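Local structure of chitinase (Thermococcus chitonophagus, 5XSW) at residues Thr24-Asn29 with Pro416-Asp421; Pro265-Asp270 with His468-Thr473; Asn425-Asp430 with Met461-Glu466. The protein probably cleaves chitin as an endochitinase, here as a C-terminal piece in which a β-rich domain precedes a mostly helical part that holds the glycan. All coordinates share one frame; numbering follows the deposited sequence.

Contact 1. Residues Thr24-Asn29 with Pro416-Asp421; sequences THYVWN and PGAISD
Y26 meets the P416-A418 loop with one long edge of its ring. The side chain leaves the backbone with CG anti to N (chi1 171°), and CB already points at the other loop. Y26 CG stays 4.2 Å from P416 O; Y26 CD2 comes closer, at 3.3 Å from the same oxygen, which sits obliquely to the ring. Further along, Y26 CE2 is 3.8 Å from A418 N, and this N lies at the ring edge, in its plane. Y26 CE2 also touches the methyl A418 CB at 3.9 Å. At the tip, Y26 OH passes the same methyl and takes its polar partner elsewhere, in D266. On one face of the ring stands W28 N, offset toward the rim.

G417 has no side chain, which leaves room for Y26 CD2 beside its backbone. Separately, its phi of 106° would bring any CB hard against P416 O. W28 adds a second, looser apolar touch, with CE3 4.3 Å from A418 CB. The methyl thus meets both aromatic side chains. W28 NE1 is held by P467 O.

The two backbones are joined by water. One water accepts from W28 N at 3.0 Å and donates to G417 O at 3.2 Å. The contact is at the surface. It joins two loops: the connection between strands 12-21 and 32-41, and the connection between helices 399-412 and 421-439. This is an interdomain junction, where a loop of the N-terminal antiparallel β-domain rests on the helical part of the chain.

Contact 2. Residues Pro265-Asp270 with His468-Thr473; sequences PDIFPD and HIPRPT
P470 packs CB and CG of its ring against D266 and I267, and this is the tight part of the contact. P470 CB lies 3.7 Å from D266 CB. The neighbouring ring atom, P470 CG, is 3.9 Å from I267 CG1. D266 and P470 run past each other in opposite directions, while I267 crosses the proline at about a right angle. A second touch lies one residue before D266 and three after P470, where P265 CG is 3.8 Å from T473 CG2. T473 OG1 is anti to its backbone N (chi1 -170°), which puts the methyl between N and the carbonyl carbon, turned to the P265 ring.

Two irregular loops of the helical part are paired here. One follows helix 254-263 and the other follows helix 449-461. I267 also rests on V298 of helix 288-311 and on F199 of helix 186-199, so the proline side belongs to the packed interior.

Between the two apolar touches the loops meet more loosely, through a water. It donates to D266 OD2 at 2.7 Å and to R471 O at 2.9 Å, and it accepts from D266 N at 3.3 Å. Both carboxylate oxygens of D266 are thus engaged, since OD1 has its partners in Y26 and N29. R471 turns its CB away from the 265-270 loop. Its guanidinium makes a cation-pi contact with Y104 and bonds a glycerol, probably from the crystallisation liquor.

Contact 3. Residues Asn425-Asp430 with Met461-Glu466; sequences NAMMRD and MKHWPE
H463 NE2 donates to D430 OD2 over 2.6 Å, with an N-H...O angle of 145°. The oxygen lies almost in the imidazole plane. It is met on its anti side and 33° out of the carboxylate plane. The carboxylate and ring planes stand 60° apart. The other oxygen, D430 OD1, is bound by G125 N. Each end of the carboxylate therefore has a partner, which fixes its rotation. The negative carboxylate would probably favour a protonated imidazole.

The same ring is covered from one face by M427. M427 CA sits 3.6 Å from the centroid of the H463 ring, nearly straight above the centre, as a CH-pi contact. M427 CB is 3.6 Å from H463 CG, so the start of the side chain also packs on the ring. A426 gives a minor touch at CE1.

This contact docks helix 421-439 on a type I β-turn, M461 to W464, that leads out of helix 449-461. The turn is closed by W464 N bonding M461 O at 2.9 Å. It presents H463 and W464 to the same helix one after the other.

M427 reaches the second of these with its sulfur. CG is anti to N, and the chain carries SD past H463 CB to the indole edge. W464 NE1 makes a weak hydrogen bond to M427 SD at 3.3 Å. The sulfur lies in the indole plane, a Met-aromatic contact at the edge. W464 also meets F414 and W198 edge-to-face, and M427 packs on F406 of helix 399-412.

Contacts 1 and 2 have centres about 11 Å apart and are bridged by D266 of contact 2. D266 OD1 lies 2.5 Å from Y26 OH and 2.8 Å from N29 N, both probable hydrogen bonds. Contact 3 lies about 14 Å from contact 1 and 18 Å from contact 2, centre to centre. P465 joins it to contact 1, with its CB 3.3 Å from W28 CG. Between contacts 2 and 3, H468 CE1 comes within 3.1 Å of M461 O. The chain 461-473 thus runs from contact 3 to contact 2, passing W28 on the way. None of the glycan-pocket residues, such as E213, W215 and H374, belongs to these segments.

Contact 1. Residues Thr24-Asn29 with Pro416-Asp421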
loop_
_atom_site.group_PDB
_atom_site.type_symbol
_atom_site.label_atom_id
_atom_site.label_comp_id
_atom_site.label_asym_id
_atom_site.label_seq_id
_atom_site.Cartn_x
_atom_site.Cartn_y
_atom_site.Cartn_z
ATOM N N THR A 24 15.759 -22.154 -7.270
ATOM C CA THR A 24 16.019 -21.380 -8.484
ATOM C C THR A 24 14.714 -20.980 -9.200
ATOM O O THR A 24 14.718 -20.123 -10.072
ATOM C CB THR A 24 16.948 -22.149 -9.484
ATOM O OG1 THR A 24 16.382 -23.433 -9.769
ATOM C CG2 THR A 24 18.369 -22.305 -8.896
ATOM N N HIS A 25 13.601 -21.589 -8.816
ATOM C CA HIS A 25 12.301 -21.155 -9.297
ATOM C C HIS A 25 11.343 -21.158 -8.103
ATOM O O HIS A 25 11.650 -21.735 -7.065
ATOM C CB HIS A 25 11.789 -22.081 -10.414
ATOM C CG HIS A 25 11.723 -23.515 -9.995
ATOM N ND1 HIS A 25 10.596 -24.076 -9.432
ATOM C CD2 HIS A 25 12.664 -24.490 -10.007
ATOM C CE1 HIS A 25 10.838 -25.341 -9.129
ATOM N NE2 HIS A 25 12.086 -25.617 -9.467
ATOM N N TYR A 26 10.191 -20.524 -8.264
ATOM C CA TYR A 26 9.207 -20.409 -7.192
ATOM C C TYR A 26 8.913 -21.755 -6.576
ATOM O O TYR A 26 8.607 -22.712 -7.280
ATOM C CB TYR A 26 7.884 -19.794 -7.708
ATOM C CG TYR A 26 6.803 -19.879 -6.668
ATOM C CD1 TYR A 26 6.870 -19.083 -5.529
ATOM C CD2 TYR A 26 5.749 -20.767 -6.791
ATOM C CE1 TYR A 26 5.905 -19.170 -4.536
ATOM C CE2 TYR A 26 4.772 -20.863 -5.794
ATOM C CZ TYR A 26 4.874 -20.055 -4.671
ATOM O OH TYR A 26 3.964 -20.121 -3.653
ATOM N N VAL A 27 8.986 -21.837 -5.248
ATOM C CA VAL A 27 8.362 -22.951 -4.546
ATOM C C VAL A 27 7.632 -22.365 -3.309
ATOM O O VAL A 27 8.028 -21.313 -2.791
ATOM C CB VAL A 27 9.395 -24.067 -4.100
ATOM C CG1 VAL A 27 10.365 -24.401 -5.220
ATOM C CG2 VAL A 27 10.127 -23.681 -2.874
ATOM N N TRP A 28 6.575 -23.034 -2.887
ATOM C CA TRP A 28 5.713 -22.621 -1.790
ATOM C C TRP A 28 6.514 -22.282 -0.564
ATOM O O TRP A 28 7.341 -23.087 -0.125
ATOM C CB TRP A 28 4.732 -23.721 -1.467
ATOM C CG TRP A 28 3.935 -23.415 -0.243
ATOM C CD1 TRP A 28 4.130 -23.915 1.022
ATOM C CD2 TRP A 28 2.761 -22.574 -0.176
ATOM N NE1 TRP A 28 3.175 -23.405 1.883
ATOM C CE2 TRP A 28 2.304 -22.606 1.170
ATOM C CE3 TRP A 28 2.049 -21.809 -1.131
ATOM C CZ2 TRP A 28 1.190 -21.880 1.602
ATOM C CZ3 TRP A 28 0.924 -21.084 -0.704
ATOM C CH2 TRP A 28 0.489 -21.143 0.648
ATOM N N ASN A 29 6.337 -21.049 -0.079
ATOM C CA ASN A 29 6.959 -20.563 1.151
ATOM C C ASN A 29 8.459 -20.355 1.016
ATOM O O ASN A 29 9.115 -20.017 1.966
ATOM C CB ASN A 29 6.693 -21.526 2.316
ATOM C CG ASN A 29 6.402 -20.791 3.617
ATOM O OD1 ASN A 29 6.137 -19.591 3.608
ATOM N ND2 ASN A 29 6.402 -21.522 4.742
ATOM N N PRO A 416 1.624 -19.758 -9.877
ATOM C CA PRO A 416 2.000 -20.954 -10.626
ATOM C C PRO A 416 3.171 -21.688 -9.988
ATOM O O PRO A 416 4.172 -21.053 -9.662
ATOM C CB PRO A 416 2.412 -20.395 -11.996
ATOM C CG PRO A 416 1.643 -19.133 -12.120
ATOM C CD PRO A 416 1.616 -18.559 -10.732
ATOM N N GLY A 417 3.051 -23.001 -9.847
ATOM C CA GLY A 417 4.120 -23.791 -9.274
ATOM C C GLY A 417 3.790 -24.238 -7.871
ATOM O O GLY A 417 4.505 -25.050 -7.283
ATOM N N ALA A 418 2.724 -23.691 -7.295
ATOM C CA ALA A 418 2.394 -24.081 -5.937
ATOM C C ALA A 418 1.641 -25.389 -5.954
ATOM O O ALA A 418 1.882 -26.259 -5.136
ATOM C CB ALA A 418 1.566 -22.994 -5.224
ATOM N N ILE A 419 0.665 -25.492 -6.844
ATOM C CA ILE A 419 -0.137 -26.693 -6.961
ATOM C C ILE A 419 -0.199 -27.021 -8.463
ATOM O O ILE A 419 -0.677 -26.198 -9.252
ATOM C CB ILE A 419 -1.566 -26.500 -6.406
ATOM C CG1 ILE A 419 -1.541 -25.906 -4.984
ATOM C CG2 ILE A 419 -2.363 -27.835 -6.475
ATOM C CD1 ILE A 419 -2.934 -25.636 -4.391
ATOM N N SER A 420 0.315 -28.183 -8.874
ATOM C CA SER A 420 0.315 -28.524 -10.311
ATOM C C SER A 420 -1.080 -28.829 -10.802
ATOM O O SER A 420 -1.986 -29.073 -9.991
ATOM C CB SER A 420 1.211 -29.727 -10.589
ATOM O OG SER A 420 0.658 -30.889 -9.993
ATOM N N ASP A 421 -1.257 -28.874 -12.122
ATOM C CA ASP A 421 -2.564 -29.238 -12.691
ATOM C C ASP A 421 -3.008 -30.611 -12.209
ATOM O O ASP A 421 -4.174 -30.814 -11.871
ATOM C CB ASP A 421 -2.529 -29.206 -14.212
ATOM C CG ASP A 421 -2.398 -27.804 -14.747
ATOM O OD1 ASP A 421 -1.703 -27.009 -14.089
ATOM O OD2 ASP A 421 -3.001 -27.476 -15.795
HETATM O O HOH W 1 5.820 -25.546 -4.374
#

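Contact 2. Residues Pro265-Asp270 with His468-Thr473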
loop_
_atom_site.group_PDB
_atom_site.type_symbol
_atom_site.label_atom_id
_atom_site.label_comp_id
_atom_site.label_asym_id
_atom_site.label_seq_id
_atom_site.Cartn_x
_atom_site.Cartn_y
_atom_site.Cartn_z
ATOM N N PRO A 265 3.552 -13.101 -1.584
ATOM C CA PRO A 265 3.681 -13.690 -2.928
ATOM C C PRO A 265 3.132 -15.113 -3.003
ATOM O O PRO A 265 2.735 -15.512 -4.100
ATOM C CB PRO A 265 5.211 -13.669 -3.186
ATOM C CG PRO A 265 5.828 -13.565 -1.843
ATOM C CD PRO A 265 4.854 -12.792 -0.960
ATOM N N ASP A 266 3.068 -15.867 -1.887
ATOM C CA ASP A 266 2.490 -17.215 -1.956
ATOM C C ASP A 266 0.990 -17.190 -2.078
ATOM O O ASP A 266 0.409 -18.156 -2.538
ATOM C CB ASP A 266 2.869 -18.048 -0.719
ATOM C CG ASP A 266 4.379 -18.299 -0.682
ATOM O OD1 ASP A 266 4.833 -19.138 -1.496
ATOM O OD2 ASP A 266 5.101 -17.625 0.092
ATOM N N ILE A 267 0.348 -16.116 -1.623
ATOM C CA ILE A 267 -1.127 -16.065 -1.701
ATOM C C ILE A 267 -1.629 -15.336 -2.999
ATOM O O ILE A 267 -2.565 -15.790 -3.639
ATOM C CB ILE A 267 -1.723 -15.352 -0.451
ATOM C CG1 ILE A 267 -1.394 -16.169 0.816
ATOM C CG2 ILE A 267 -3.270 -15.229 -0.561
ATOM C CD1 ILE A 267 -1.762 -15.424 2.142
ATOM N N PHE A 268 -0.969 -14.245 -3.370
ATOM C CA PHE A 268 -1.436 -13.400 -4.487
ATOM C C PHE A 268 -0.567 -13.542 -5.713
ATOM O O PHE A 268 0.634 -13.320 -5.610
ATOM C CB PHE A 268 -1.427 -11.929 -4.054
ATOM C CG PHE A 268 -2.411 -11.622 -2.991
ATOM C CD1 PHE A 268 -3.761 -11.436 -3.299
ATOM C CD2 PHE A 268 -2.003 -11.515 -1.669
ATOM C CE1 PHE A 268 -4.689 -11.143 -2.297
ATOM C CE2 PHE A 268 -2.918 -11.240 -0.685
ATOM C CZ PHE A 268 -4.261 -11.042 -0.989
ATOM N N PRO A 269 -1.176 -13.898 -6.876
ATOM C CA PRO A 269 -0.379 -13.821 -8.109
ATOM C C PRO A 269 -0.076 -12.359 -8.468
ATOM O O PRO A 269 -0.768 -11.449 -7.999
ATOM C CB PRO A 269 -1.288 -14.496 -9.159
ATOM C CG PRO A 269 -2.728 -14.199 -8.676
ATOM C CD PRO A 269 -2.595 -14.217 -7.117
ATOM N N ASP A 270 0.926 -12.128 -9.311
ATOM C CA ASP A 270 1.324 -10.766 -9.660
ATOM C C ASP A 270 0.215 -10.010 -10.392
ATOM O O ASP A 270 0.243 -8.780 -10.409
ATOM C CB ASP A 270 2.589 -10.786 -10.561
ATOM C CG ASP A 270 3.866 -11.235 -9.791
ATOM O OD1 ASP A 270 3.908 -11.126 -8.546
ATOM O OD2 ASP A 270 4.834 -11.679 -10.439
ATOM N N HIS A 468 0.021 -24.634 5.568
ATOM C CA HIS A 468 -1.005 -23.980 4.763
ATOM C C HIS A 468 -0.931 -22.460 4.838
ATOM O O HIS A 468 -1.284 -21.786 3.888
ATOM C CB HIS A 468 -2.383 -24.442 5.194
ATOM C CG HIS A 468 -2.636 -25.892 4.933
ATOM N ND1 HIS A 468 -2.018 -26.586 3.908
ATOM C CD2 HIS A 468 -3.438 -26.783 5.565
ATOM C CE1 HIS A 468 -2.444 -27.835 3.914
ATOM N NE2 HIS A 468 -3.306 -27.980 4.910
ATOM N N ILE A 469 -0.485 -21.926 5.972
ATOM C CA ILE A 469 -0.281 -20.473 6.107
ATOM C C ILE A 469 1.175 -20.134 5.863
ATOM O O ILE A 469 2.053 -20.561 6.633
ATOM C CB ILE A 469 -0.738 -19.996 7.501
ATOM C CG1 ILE A 469 -2.198 -20.418 7.721
ATOM C CG2 ILE A 469 -0.486 -18.473 7.695
ATOM C CD1 ILE A 469 -2.728 -20.078 9.135
ATOM N N PRO A 470 1.461 -19.390 4.774
ATOM C CA PRO A 470 2.848 -19.076 4.424
ATOM C C PRO A 470 3.343 -17.905 5.261
ATOM O O PRO A 470 2.503 -17.160 5.785
ATOM C CB PRO A 470 2.760 -18.717 2.914
ATOM C CG PRO A 470 1.397 -18.063 2.803
ATOM C CD PRO A 470 0.491 -18.816 3.803
ATOM N N ARG A 471 4.655 -17.732 5.395
ATOM C CA ARG A 471 5.191 -16.521 6.030
ATOM C C ARG A 471 5.022 -15.290 5.116
ATOM O O ARG A 471 5.217 -15.407 3.900
ATOM C CB ARG A 471 6.686 -16.665 6.341
ATOM C CG ARG A 471 7.038 -17.917 7.197
ATOM C CD ARG A 471 8.571 -17.944 7.513
ATOM N NE ARG A 471 9.181 -18.433 6.309
ATOM C CZ ARG A 471 9.305 -19.713 6.013
ATOM N NH1 ARG A 471 8.973 -20.638 6.898
ATOM N NH2 ARG A 471 9.793 -20.060 4.843
ATOM N N PRO A 472 4.674 -14.140 5.703
ATOM C CA PRO A 472 4.861 -12.863 5.005
ATOM C C PRO A 472 6.342 -12.722 4.718
ATOM O O PRO A 472 7.182 -13.137 5.544
ATOM C CB PRO A 472 4.390 -11.802 6.021
ATOM C CG PRO A 472 4.555 -12.530 7.416
ATOM C CD PRO A 472 4.267 -13.968 7.114
ATOM N N THR A 473 6.692 -12.152 3.568
ATOM C CA THR A 473 8.100 -12.128 3.192
ATOM C C THR A 473 8.376 -11.067 2.117
ATOM O O THR A 473 7.441 -10.360 1.712
ATOM C CB THR A 473 8.542 -13.556 2.701
ATOM O OG1 THR A 473 9.966 -13.605 2.549
ATOM C CG2 THR A 473 7.852 -13.938 1.392
HETATM O O HOH W 2 3.992 -15.388 1.228
#

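Contact 3. Residues Asn425-Asp430 with Met461-Glu466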
loop_
_atom_site.group_PDB
_atom_site.type_symbol
_atom_site.label_atom_id
_atom_site.label_comp_id
_atom_site.label_asym_id
_atom_site.label_seq_id
_atom_site.Cartn_x
_atom_site.Cartn_y
_atom_site.Cartn_z
ATOM N N ASN A 425 -6.268 -31.397 -10.143
ATOM C CA ASN A 425 -7.255 -32.367 -10.637
ATOM C C ASN A 425 -7.500 -33.465 -9.648
ATOM O O ASN A 425 -8.647 -33.842 -9.413
ATOM C CB ASN A 425 -6.791 -32.980 -11.971
ATOM C CG ASN A 425 -6.792 -31.972 -13.081
ATOM O OD1 ASN A 425 -7.537 -30.992 -13.037
ATOM N ND2 ASN A 425 -5.950 -32.189 -14.080
ATOM N N ALA A 426 -6.428 -33.982 -9.039
ATOM C CA ALA A 426 -6.614 -35.001 -7.993
ATOM C C ALA A 426 -7.418 -34.451 -6.816
ATOM O O ALA A 426 -8.292 -35.134 -6.236
ATOM C CB ALA A 426 -5.262 -35.531 -7.507
ATOM N N MET A 427 -7.112 -33.209 -6.445
ATOM C CA MET A 427 -7.862 -32.552 -5.366
ATOM C C MET A 427 -9.360 -32.479 -5.710
ATOM O O MET A 427 -10.238 -32.840 -4.904
ATOM C CB MET A 427 -7.247 -31.148 -5.098
ATOM C CG MET A 427 -7.883 -30.413 -3.894
ATOM S SD MET A 427 -7.531 -28.643 -4.092
ATOM C CE MET A 427 -8.816 -28.246 -5.235
ATOM N N MET A 428 -9.671 -32.027 -6.918
ATOM C CA MET A 428 -11.060 -31.865 -7.299
ATOM C C MET A 428 -11.810 -33.219 -7.411
ATOM O O MET A 428 -12.977 -33.293 -7.050
ATOM C CB MET A 428 -11.132 -31.066 -8.621
ATOM C CG MET A 428 -10.822 -29.544 -8.430
ATOM S SD MET A 428 -11.760 -28.755 -7.061
ATOM C CE MET A 428 -13.454 -28.962 -7.561
ATOM N N ARG A 429 -11.141 -34.304 -7.851
ATOM C CA ARG A 429 -11.776 -35.655 -7.735
ATOM C C ARG A 429 -12.169 -35.988 -6.282
ATOM O O ARG A 429 -13.305 -36.404 -5.999
ATOM C CB ARG A 429 -10.836 -36.756 -8.295
ATOM C CG ARG A 429 -10.736 -36.737 -9.830
ATOM C CD ARG A 429 -10.063 -37.999 -10.416
ATOM N NE ARG A 429 -8.640 -38.090 -10.072
ATOM C CZ ARG A 429 -7.674 -37.433 -10.718
ATOM N NH1 ARG A 429 -7.961 -36.640 -11.752
ATOM N NH2 ARG A 429 -6.420 -37.576 -10.337
ATOM N N ASP A 430 -11.237 -35.781 -5.336
ATOM C CA ASP A 430 -11.558 -35.983 -3.918
ATOM C C ASP A 430 -12.694 -35.090 -3.417
ATOM O O ASP A 430 -13.579 -35.536 -2.687
ATOM C CB ASP A 430 -10.329 -35.720 -3.051
ATOM C CG ASP A 430 -9.319 -36.873 -3.070
ATOM O OD1 ASP A 430 -9.585 -37.953 -3.691
ATOM O OD2 ASP A 430 -8.256 -36.688 -2.432
ATOM N N MET A 461 -8.056 -29.139 1.211
ATOM C CA MET A 461 -6.778 -28.658 1.756
ATOM C C MET A 461 -5.754 -29.736 2.062
ATOM O O MET A 461 -4.545 -29.443 2.220
ATOM C CB MET A 461 -7.032 -27.813 3.038
ATOM C CG MET A 461 -7.769 -26.492 2.629
ATOM S SD MET A 461 -8.240 -25.503 4.059
ATOM C CE MET A 461 -6.669 -24.767 4.492
ATOM N N LYS A 462 -6.218 -30.985 2.128
ATOM C CA LYS A 462 -5.286 -32.121 2.214
ATOM C C LYS A 462 -4.346 -32.065 1.034
ATOM O O LYS A 462 -3.252 -32.560 1.096
ATOM C CB LYS A 462 -6.048 -33.460 2.223
ATOM C CG LYS A 462 -6.776 -33.795 3.525
ATOM C CD LYS A 462 -5.669 -34.268 4.565
ATOM C CE LYS A 462 -6.233 -34.715 5.914
ATOM N NZ LYS A 462 -5.115 -34.988 6.917
ATOM N N HIS A 463 -4.764 -31.490 -0.075
ATOM C CA HIS A 463 -3.905 -31.375 -1.242
ATOM C C HIS A 463 -3.123 -30.072 -1.356
ATOM O O HIS A 463 -2.404 -29.873 -2.282
ATOM C CB HIS A 463 -4.685 -31.602 -2.527
ATOM C CG HIS A 463 -5.363 -32.922 -2.597
ATOM N ND1 HIS A 463 -4.919 -33.940 -3.400
ATOM C CD2 HIS A 463 -6.449 -33.394 -1.962
ATOM C CE1 HIS A 463 -5.704 -34.981 -3.255
ATOM N NE2 HIS A 463 -6.640 -34.677 -2.387
ATOM N N TRP A 464 -3.266 -29.147 -0.378
ATOM C CA TRP A 464 -2.576 -27.857 -0.463
ATOM C C TRP A 464 -1.153 -27.924 0.113
ATOM O O TRP A 464 -0.875 -28.713 1.011
ATOM C CB TRP A 464 -3.411 -26.784 0.257
ATOM C CG TRP A 464 -4.693 -26.398 -0.455
ATOM C CD1 TRP A 464 -5.345 -27.098 -1.436
ATOM C CD2 TRP A 464 -5.485 -25.222 -0.212
ATOM N NE1 TRP A 464 -6.494 -26.438 -1.812
ATOM C CE2 TRP A 464 -6.596 -25.276 -1.079
ATOM C CE3 TRP A 464 -5.362 -24.126 0.671
ATOM C CZ2 TRP A 464 -7.584 -24.274 -1.105
ATOM C CZ3 TRP A 464 -6.337 -23.134 0.645
ATOM C CH2 TRP A 464 -7.440 -23.220 -0.228
ATOM N N PRO A 465 -0.239 -27.089 -0.395
ATOM C CA PRO A 465 1.125 -27.073 0.150
ATOM C C PRO A 465 1.127 -26.824 1.666
ATOM O O PRO A 465 0.268 -26.078 2.166
ATOM C CB PRO A 465 1.794 -25.901 -0.572
ATOM C CG PRO A 465 0.879 -25.484 -1.630
ATOM C CD PRO A 465 -0.482 -26.002 -1.356
ATOM N N GLU A 466 2.061 -27.466 2.371
ATOM C CA GLU A 466 2.245 -27.305 3.808
ATOM C C GLU A 466 3.505 -26.487 4.057
ATOM O O GLU A 466 4.452 -26.563 3.269
ATOM C CB GLU A 466 2.341 -28.677 4.491
ATOM C CG GLU A 466 1.033 -29.482 4.443
ATOM C CD GLU A 466 0.097 -29.108 5.577
ATOM O OE1 GLU A 466 0.359 -28.093 6.262
ATOM O OE2 GLU A 466 -0.880 -29.853 5.822
#